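Local structure of putative enoyl-CoA hydratase/isomerase (Bordetella parapertussis, 3ISA) at residues Leu100-His106 / Cys120-Thr126; Phe63-Phe67 / Ala112-Phe117; Tyr72-Glu77 / Gly232-Arg238. The protein probably acts on coenzyme A thioesters, as expected of an enoyl-CoA hydratase or isomerase of the crotonase family, although its exact reaction is not established. All blocks are in the same frame, centred on the assembly; numbering follows the deposited sequence.

Interaction 1: residues Leu100-His106 / Cys120-Thr126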
# COMPACT_ATOMS: atom_id res chain seq x y z
N LEU D 100 -11.75 -23.75 -6.67
CA LEU D 100 -10.44 -24.41 -6.60
C LEU D 100 -10.02 -24.70 -8.05
O LEU D 100 -10.87 -24.99 -8.90
CB LEU D 100 -10.51 -25.71 -5.81
CG LEU D 100 -9.22 -26.53 -5.67
CD1 LEU D 100 -8.11 -25.66 -5.00
CD2 LEU D 100 -9.46 -27.81 -4.90
N THR D 101 -8.73 -24.61 -8.34
CA THR D 101 -8.23 -24.89 -9.69
C THR D 101 -7.13 -25.93 -9.64
O THR D 101 -6.28 -25.90 -8.74
CB THR D 101 -7.73 -23.60 -10.36
OG1 THR D 101 -6.73 -23.00 -9.53
CG2 THR D 101 -8.92 -22.61 -10.55
N LEU D 102 -7.16 -26.84 -10.62
CA LEU D 102 -6.21 -27.94 -10.71
C LEU D 102 -5.67 -28.03 -12.14
O LEU D 102 -6.44 -28.07 -13.11
CB LEU D 102 -6.90 -29.27 -10.31
CG LEU D 102 -6.21 -30.62 -10.63
CD1 LEU D 102 -4.92 -30.75 -9.86
CD2 LEU D 102 -7.11 -31.80 -10.29
N ALA D 103 -4.36 -28.09 -12.27
CA ALA D 103 -3.76 -28.24 -13.59
C ALA D 103 -2.94 -29.52 -13.62
O ALA D 103 -2.30 -29.89 -12.64
CB ALA D 103 -2.91 -27.05 -13.93
N LEU D 104 -2.96 -30.18 -14.77
CA LEU D 104 -2.30 -31.46 -14.95
C LEU D 104 -1.48 -31.39 -16.23
O LEU D 104 -2.05 -31.36 -17.33
CB LEU D 104 -3.34 -32.58 -15.04
CG LEU D 104 -4.25 -32.81 -13.82
CD1 LEU D 104 -5.48 -33.62 -14.23
CD2 LEU D 104 -3.51 -33.45 -12.66
N ALA D 105 -0.16 -31.30 -16.08
CA ALA D 105 0.73 -31.06 -17.22
C ALA D 105 1.50 -32.31 -17.58
O ALA D 105 1.82 -33.13 -16.72
CB ALA D 105 1.72 -29.96 -16.91
N HIS D 106 1.80 -32.43 -18.87
CA HIS D 106 2.65 -33.48 -19.39
C HIS D 106 3.38 -32.91 -20.58
O HIS D 106 3.04 -31.83 -21.04
CB HIS D 106 1.85 -34.76 -19.71
CG HIS D 106 0.86 -34.62 -20.83
ND1 HIS D 106 -0.26 -33.82 -20.75
CD2 HIS D 106 0.80 -35.21 -22.05
CE1 HIS D 106 -0.95 -33.91 -21.88
NE2 HIS D 106 -0.32 -34.74 -22.69
N CYS D 120 -3.04 -22.00 -11.64
CA CYS D 120 -3.84 -22.99 -10.93
C CYS D 120 -3.24 -23.33 -9.58
O CYS D 120 -2.02 -23.35 -9.45
CB CYS D 120 -3.97 -24.26 -11.76
SG CYS D 120 -4.92 -23.98 -13.26
N LYS D 121 -4.09 -23.59 -8.58
CA LYS D 121 -3.66 -23.75 -7.20
C LYS D 121 -3.05 -25.12 -6.92
O LYS D 121 -2.02 -25.20 -6.23
CB LYS D 121 -4.82 -23.49 -6.24
CG LYS D 121 -5.41 -22.04 -6.30
CD LYS D 121 -4.39 -21.00 -5.77
CE LYS D 121 -4.71 -19.56 -6.25
NZ LYS D 121 -4.36 -19.32 -7.71
N TRP D 122 -3.68 -26.18 -7.42
CA TRP D 122 -3.12 -27.55 -7.31
C TRP D 122 -2.45 -27.87 -8.64
O TRP D 122 -3.08 -27.82 -9.71
CB TRP D 122 -4.22 -28.57 -6.98
CG TRP D 122 -4.77 -28.54 -5.57
CD1 TRP D 122 -4.81 -27.47 -4.70
CD2 TRP D 122 -5.37 -29.64 -4.86
NE1 TRP D 122 -5.40 -27.85 -3.51
CE2 TRP D 122 -5.75 -29.17 -3.59
CE3 TRP D 122 -5.62 -30.98 -5.19
CZ2 TRP D 122 -6.36 -29.99 -2.64
CZ3 TRP D 122 -6.22 -31.80 -4.24
CH2 TRP D 122 -6.60 -31.30 -2.99
N ARG D 123 -1.15 -28.17 -8.61
CA ARG D 123 -0.40 -28.36 -9.84
C ARG D 123 0.36 -29.68 -9.79
O ARG D 123 1.15 -29.91 -8.87
CB ARG D 123 0.57 -27.20 -10.07
CG ARG D 123 -0.08 -25.82 -10.06
CD ARG D 123 0.96 -24.70 -10.15
NE ARG D 123 1.82 -24.62 -8.97
CZ ARG D 123 1.48 -24.05 -7.81
NH1 ARG D 123 2.34 -24.04 -6.80
NH2 ARG D 123 0.28 -23.49 -7.66
N TYR D 124 0.11 -30.53 -10.78
CA TYR D 124 0.77 -31.84 -10.88
C TYR D 124 1.32 -32.00 -12.29
O TYR D 124 0.77 -31.45 -13.25
CB TYR D 124 -0.22 -32.98 -10.59
CG TYR D 124 -0.70 -33.06 -9.16
CD1 TYR D 124 -0.01 -33.83 -8.22
CD2 TYR D 124 -1.85 -32.39 -8.75
CE1 TYR D 124 -0.45 -33.92 -6.90
CE2 TYR D 124 -2.30 -32.47 -7.44
CZ TYR D 124 -1.59 -33.23 -6.52
OH TYR D 124 -2.03 -33.31 -5.22
N CYS D 125 2.40 -32.77 -12.43
CA CYS D 125 2.87 -33.10 -13.76
C CYS D 125 3.40 -34.54 -13.83
O CYS D 125 3.64 -35.15 -12.79
CB CYS D 125 3.93 -32.10 -14.25
SG CYS D 125 5.52 -32.18 -13.39
N THR D 126 3.55 -35.06 -15.04
CA THR D 126 4.19 -36.36 -15.26
C THR D 126 5.70 -36.23 -14.96
O THR D 126 6.26 -35.15 -15.12
CB THR D 126 3.97 -36.87 -16.71
OG1 THR D 126 4.38 -35.87 -17.65
CG2 THR D 126 2.52 -37.28 -16.94
O HOH W 1 -6.78 -20.47 -9.04
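Two adjacent parallel strands of the crotonase sheet meet here, with Leu102 beside Trp122 and Leu104 beside Tyr124, and the strand axes pass 4.7 Å apart at 12°. A ladder starts where Trp122 N donates to Thr101 O (2.9 Å, 177°) and Ala103 N returns a bond to Trp122 O (2.9 Å). It runs on through Tyr124 N to Ala103 O, Ala105 N to Tyr124 O, and Thr126 N to Ala105 O. The connection runs through strand 108-110 of the smaller sheet and helix 112-119, a crossover in the ββα spiral of the crotonase fold, and Phe117 covers Ala103 and Ala105. On the opposite face, packed against helix 186-197, Leu100 CD1 reaches Trp122 CD1 at 3.8 Å while CD2 of the same leucine sits over one face of the indole, near its rim. Leu102 CD1 lies near the plane of the Tyr124 ring at its edge, 3.7 Å from Tyr124 CD2. At the start of the ladder the Thr101 hydroxyl lies between backbone N and carbonyl carbon (chi1 56°), from where OG1 accepts Lys121 N at 2.9 Å. A water bridges the same OG1 to Lys121 NZ, which also donates to Ala95 O.

Interaction 2: residues Phe63-Phe67 / Ala112-Phe117; sequences FSAGF and AGVDLF
Phe63 and Gly113 have the largest buried areas in this contact, in which a loop following strand 53-58 lies against the first turn of helix 112-119. In crotonases this is the region of the oxyanion hole, formed by one backbone N-H from such a loop and one from the start of such a helix. Here the atoms corresponding to that pair are probably Phe67 N and Ala112 N, which lie 4.6 Å apart.

The Phe63 ring presents an edge to the helix backbone at Gly113 and to Leu116, where it is brought by a chi1 of 179° that swings CG opposite the backbone N. CE2 comes within 3.3 Å of Gly113 O, close to the ring plane. That oxygen already accepts the helical bond from Phe117 N, at 3.2 Å. Leu116 meets the same edge, its CG 4.1 Å from Phe63 CZ. Phe117 approaches differently: it turns its own edge toward the face of Phe63, giving a T-shaped pair with centroids 5.7 Å apart and planes at 76°.

Farther along the loop the two backbones close on each other at glycines. Gly66 CA lies 4.0 Å from Gly113 CA and 3.3 Å from Gly113 N, a proximity made possible by two residues that carry no side chain. The loop is held in shape from within and from outside. Asn109 OD1 accepts the backbone N-H groups of both Phe63 and Ser64, while Ser64 OG hydrogen-bonds to Asn29 O. Between the aromatic cluster and the glycine pair, Ser64 also sets its CB and OG against Gly113 CA. The same hydroxyl oxygen closes an ST turn by accepting Gly66 N at 2.9 Å, with an N-H...O angle of 162°.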
# COMPACT_ATOMS: atom_id res chain seq x y z
N PHE D 63 0.56 -30.10 -22.34
CA PHE D 63 -0.44 -29.21 -21.73
C PHE D 63 -0.66 -27.99 -22.67
O PHE D 63 -1.76 -27.83 -23.20
CB PHE D 63 0.03 -28.80 -20.32
CG PHE D 63 -0.89 -27.85 -19.60
CD1 PHE D 63 -2.01 -28.32 -18.91
CD2 PHE D 63 -0.63 -26.47 -19.60
CE1 PHE D 63 -2.86 -27.43 -18.24
CE2 PHE D 63 -1.47 -25.58 -18.95
CZ PHE D 63 -2.59 -26.05 -18.28
N SER D 64 0.38 -27.18 -22.87
CA SER D 64 0.36 -26.07 -23.84
C SER D 64 1.75 -25.50 -24.15
O SER D 64 2.56 -25.26 -23.23
CB SER D 64 -0.55 -24.92 -23.36
OG SER D 64 -0.48 -23.81 -24.25
N ALA D 65 1.98 -25.21 -25.43
CA ALA D 65 3.16 -24.49 -25.89
C ALA D 65 3.02 -22.97 -25.83
O ALA D 65 3.89 -22.25 -26.32
CB ALA D 65 3.54 -24.95 -27.29
N GLY D 66 1.93 -22.47 -25.22
CA GLY D 66 1.77 -21.03 -25.04
C GLY D 66 1.32 -20.33 -26.31
O GLY D 66 0.67 -20.94 -27.13
N PHE D 67 1.68 -19.05 -26.46
CA PHE D 67 1.24 -18.22 -27.59
C PHE D 67 1.46 -18.91 -28.95
O PHE D 67 2.55 -19.42 -29.23
CB PHE D 67 2.01 -16.89 -27.54
CG PHE D 67 1.47 -15.83 -28.45
CD1 PHE D 67 0.50 -14.94 -28.00
CD2 PHE D 67 1.98 -15.67 -29.75
CE1 PHE D 67 0.01 -13.93 -28.82
CE2 PHE D 67 1.50 -14.64 -30.59
CZ PHE D 67 0.52 -13.78 -30.12
N ALA D 112 3.11 -18.83 -22.06
CA ALA D 112 1.78 -18.67 -21.50
C ALA D 112 1.12 -20.00 -21.09
O ALA D 112 0.27 -20.03 -20.20
CB ALA D 112 0.90 -17.89 -22.47
N GLY D 113 1.53 -21.10 -21.74
CA GLY D 113 1.16 -22.45 -21.32
C GLY D 113 1.59 -22.77 -19.90
O GLY D 113 0.81 -23.26 -19.08
N VAL D 114 2.86 -22.49 -19.60
CA VAL D 114 3.38 -22.63 -18.25
C VAL D 114 2.69 -21.65 -17.30
O VAL D 114 2.39 -22.00 -16.17
CB VAL D 114 4.94 -22.48 -18.21
CG1 VAL D 114 5.50 -22.69 -16.78
CG2 VAL D 114 5.59 -23.47 -19.21
N ASP D 115 2.39 -20.43 -17.77
CA ASP D 115 1.72 -19.46 -16.90
C ASP D 115 0.27 -19.88 -16.52
O ASP D 115 -0.20 -19.66 -15.39
CB ASP D 115 1.70 -18.09 -17.57
CG ASP D 115 3.11 -17.53 -17.79
OD1 ASP D 115 3.93 -17.55 -16.84
OD2 ASP D 115 3.38 -17.08 -18.91
N LEU D 116 -0.41 -20.51 -17.48
CA LEU D 116 -1.76 -21.01 -17.23
C LEU D 116 -1.72 -22.09 -16.15
O LEU D 116 -2.53 -22.07 -15.22
CB LEU D 116 -2.39 -21.51 -18.53
CG LEU D 116 -3.78 -22.16 -18.39
CD1 LEU D 116 -4.79 -21.19 -17.74
CD2 LEU D 116 -4.23 -22.61 -19.78
N PHE D 117 -0.76 -23.00 -16.29
CA PHE D 117 -0.45 -24.00 -15.29
C PHE D 117 -0.18 -23.36 -13.91
O PHE D 117 -0.79 -23.76 -12.91
CB PHE D 117 0.76 -24.81 -15.79
CG PHE D 117 1.10 -25.99 -14.94
CD1 PHE D 117 0.36 -27.16 -15.03
CD2 PHE D 117 2.19 -25.94 -14.06
CE1 PHE D 117 0.66 -28.27 -14.24
CE2 PHE D 117 2.52 -27.05 -13.28
CZ PHE D 117 1.75 -28.22 -13.37

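Interaction 3: residues Tyr72-Glu77 / Gly232-Arg238; sequences YETQSE and GFKARIR
Lys234 crosses from its helix to the loop and sets its ammonium group between two backbone carbonyls: NZ donates to Glu73 O at 2.7 Å and to Gln75 O at 2.8 Å. The two bonds differ in approach, for the nitrogen stands 51° out of the carbonyl plane of Glu73 but is tilted only 29° from that of Gln75. Glu73 also uses its side chain, in a salt bridge to Arg238. Arg238 NE meets Glu73 OE2 from above the carboxylate plane at 3.2 Å; the companion bond from NH2 to OE1 is shorter, but the position of NH2 is less certain.

On the other flank Glu77, in one of its two modelled conformers, bends at chi2 (-78°) and turns its carboxylate back to the start of helix 233-241. The syn lone pair of OE2 accepts Lys234 N at 3.0 Å, and OE1 takes a hydrogen bond from a water that accepts Ala235 N.

The Tyr72 ring lies beside the Glu73 salt bridge, farther from Glu77. Ile237 CG2 sits over one face of its ring, 4.0 Å from the centroid, in a CH-pi contact; Glu73 CG lies over the opposite face. The phenol oxygen passes close to the Arg238 backbone, with OH 3.2 Å from CA.

Ser76, at the N-cap of helix 77-95, hydrogen-bonds through OG to Asp79 of a neighbouring subunit. The contact thus joins the starts of two helices near a subunit boundary, and in it a carboxylate from a distant part of the chain accepts a backbone N-H in the first turn of helix 233-241, whose N-cap position is Gly232.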
# COMPACT_ATOMS: atom_id res chain seq x y z
N TYR D 72 2.16 -15.12 -37.17
CA TYR D 72 2.37 -13.86 -36.43
C TYR D 72 2.85 -12.77 -37.40
O TYR D 72 2.56 -11.58 -37.18
CB TYR D 72 3.34 -14.04 -35.25
CG TYR D 72 4.79 -13.95 -35.62
CD1 TYR D 72 5.51 -12.76 -35.43
CD2 TYR D 72 5.46 -15.03 -36.19
CE1 TYR D 72 6.84 -12.66 -35.80
CE2 TYR D 72 6.78 -14.95 -36.56
CZ TYR D 72 7.47 -13.77 -36.35
OH TYR D 72 8.78 -13.69 -36.73
N GLU D 73 3.56 -13.17 -38.46
CA GLU D 73 4.04 -12.22 -39.48
C GLU D 73 2.93 -11.43 -40.18
O GLU D 73 3.13 -10.28 -40.56
CB GLU D 73 4.92 -12.92 -40.52
CG GLU D 73 6.32 -13.30 -40.01
CD GLU D 73 7.34 -12.17 -40.13
OE1 GLU D 73 7.05 -11.00 -39.76
OE2 GLU D 73 8.46 -12.45 -40.60
N THR D 74 1.77 -12.04 -40.33
CA THR D 74 0.63 -11.40 -40.97
C THR D 74 -0.30 -10.70 -39.98
O THR D 74 -1.34 -10.15 -40.37
CB THR D 74 -0.17 -12.39 -41.85
OG1 THR D 74 -0.63 -13.48 -41.05
CG2 THR D 74 0.70 -12.93 -42.98
N GLN D 75 0.06 -10.71 -38.70
CA GLN D 75 -0.71 -9.96 -37.71
C GLN D 75 0.03 -8.69 -37.35
O GLN D 75 1.26 -8.66 -37.39
CB GLN D 75 -1.00 -10.82 -36.48
CG GLN D 75 -1.92 -12.00 -36.80
CD GLN D 75 -2.40 -12.73 -35.57
OE1 GLN D 75 -2.26 -12.24 -34.46
NE2 GLN D 75 -2.99 -13.91 -35.77
N SER D 76 -0.70 -7.64 -37.01
CA SER D 76 -0.06 -6.36 -36.70
C SER D 76 0.51 -6.37 -35.29
O SER D 76 0.19 -7.26 -34.50
CB SER D 76 -1.06 -5.22 -36.86
OG SER D 76 -2.08 -5.32 -35.86
N GLU D 77 1.33 -5.36 -34.98
CA GLU D 77 1.84 -5.16 -33.62
C GLU D 77 0.69 -5.08 -32.63
O GLU D 77 0.77 -5.65 -31.54
CB GLU D 77 2.67 -3.87 -33.52
CG GLU D 77 3.90 -3.78 -34.43
CD GLU D 77 5.11 -4.58 -33.95
OE1 GLU D 77 6.22 -4.32 -34.45
OE2 GLU D 77 4.96 -5.46 -33.08
N GLY D 232 8.80 -2.33 -32.01
CA GLY D 232 9.71 -3.40 -32.44
C GLY D 232 9.44 -4.77 -31.84
O GLY D 232 10.29 -5.66 -31.93
N PHE D 233 8.25 -4.95 -31.25
CA PHE D 233 7.79 -6.23 -30.64
C PHE D 233 7.92 -7.40 -31.59
O PHE D 233 8.54 -8.43 -31.27
CB PHE D 233 6.33 -6.08 -30.12
CG PHE D 233 5.78 -7.29 -29.37
CD1 PHE D 233 6.52 -7.93 -28.38
CD2 PHE D 233 4.49 -7.75 -29.63
CE1 PHE D 233 6.00 -9.04 -27.67
CE2 PHE D 233 3.95 -8.86 -28.94
CZ PHE D 233 4.71 -9.50 -27.96
N LYS D 234 7.36 -7.21 -32.78
CA LYS D 234 7.35 -8.21 -33.84
C LYS D 234 8.76 -8.62 -34.27
O LYS D 234 9.04 -9.82 -34.46
CB LYS D 234 6.58 -7.67 -35.03
CG LYS D 234 5.62 -8.64 -35.62
CD LYS D 234 4.75 -7.97 -36.64
CE LYS D 234 4.57 -8.89 -37.82
NZ LYS D 234 3.61 -8.34 -38.80
N ALA D 235 9.64 -7.63 -34.41
CA ALA D 235 11.05 -7.87 -34.75
C ALA D 235 11.77 -8.65 -33.65
O ALA D 235 12.58 -9.54 -33.96
CB ALA D 235 11.78 -6.56 -35.06
N ARG D 236 11.47 -8.35 -32.38
CA ARG D 236 12.04 -9.07 -31.24
C ARG D 236 11.62 -10.54 -31.25
O ARG D 236 12.44 -11.45 -31.00
CB ARG D 236 11.62 -8.42 -29.90
CG ARG D 236 12.27 -7.05 -29.61
CD ARG D 236 12.01 -6.59 -28.17
NE ARG D 236 10.59 -6.40 -27.82
CZ ARG D 236 9.89 -5.28 -28.03
NH1 ARG D 236 10.44 -4.23 -28.62
NH2 ARG D 236 8.61 -5.21 -27.66
N ILE D 237 10.34 -10.77 -31.55
CA ILE D 237 9.82 -12.13 -31.73
C ILE D 237 10.57 -12.87 -32.86
O ILE D 237 11.05 -14.00 -32.67
CB ILE D 237 8.28 -12.11 -31.96
CG1 ILE D 237 7.55 -11.61 -30.70
CG2 ILE D 237 7.77 -13.48 -32.37
CD1 ILE D 237 6.04 -11.34 -30.89
N ARG D 238 10.68 -12.22 -34.02
CA ARG D 238 11.40 -12.75 -35.19
C ARG D 238 12.82 -13.17 -34.84
O ARG D 238 13.23 -14.30 -35.14
CB ARG D 238 11.38 -11.72 -36.32
CG ARG D 238 11.83 -12.25 -37.70
CD ARG D 238 11.75 -11.15 -38.75
NE ARG D 238 10.39 -10.63 -38.88
CZ ARG D 238 10.03 -9.37 -38.64
NH1 ARG D 238 10.92 -8.47 -38.26
NH2 ARG D 238 8.76 -9.02 -38.79
O HOH W 2 8.70 -4.90 -35.23

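How the interactions relate
Interactions 1 and 2 have centres 12 Å apart in the crotonase core and touch: Phe117 lies against Tyr124 O, and Phe63 reaches the backbone of Leu104. Helix 112-119 leads into strand 122-125, so the helix whose start probably contributes to the oxyanion hole is packed on, and continuous with, the sheet. Interaction 3 is peripheral, its centre 31 Å from that of interaction 1 and 20 Å from that of interaction 2. Along the chain the segments of interactions 1 and 2 alternate, as do those of 2 and 3, whereas 72-77 and 232-238 enclose interaction 1. One loop, between strand 53-58 and helix 77-95, supplies 63-67 and 72-77, linking the probable active-site region to the C-terminal helix.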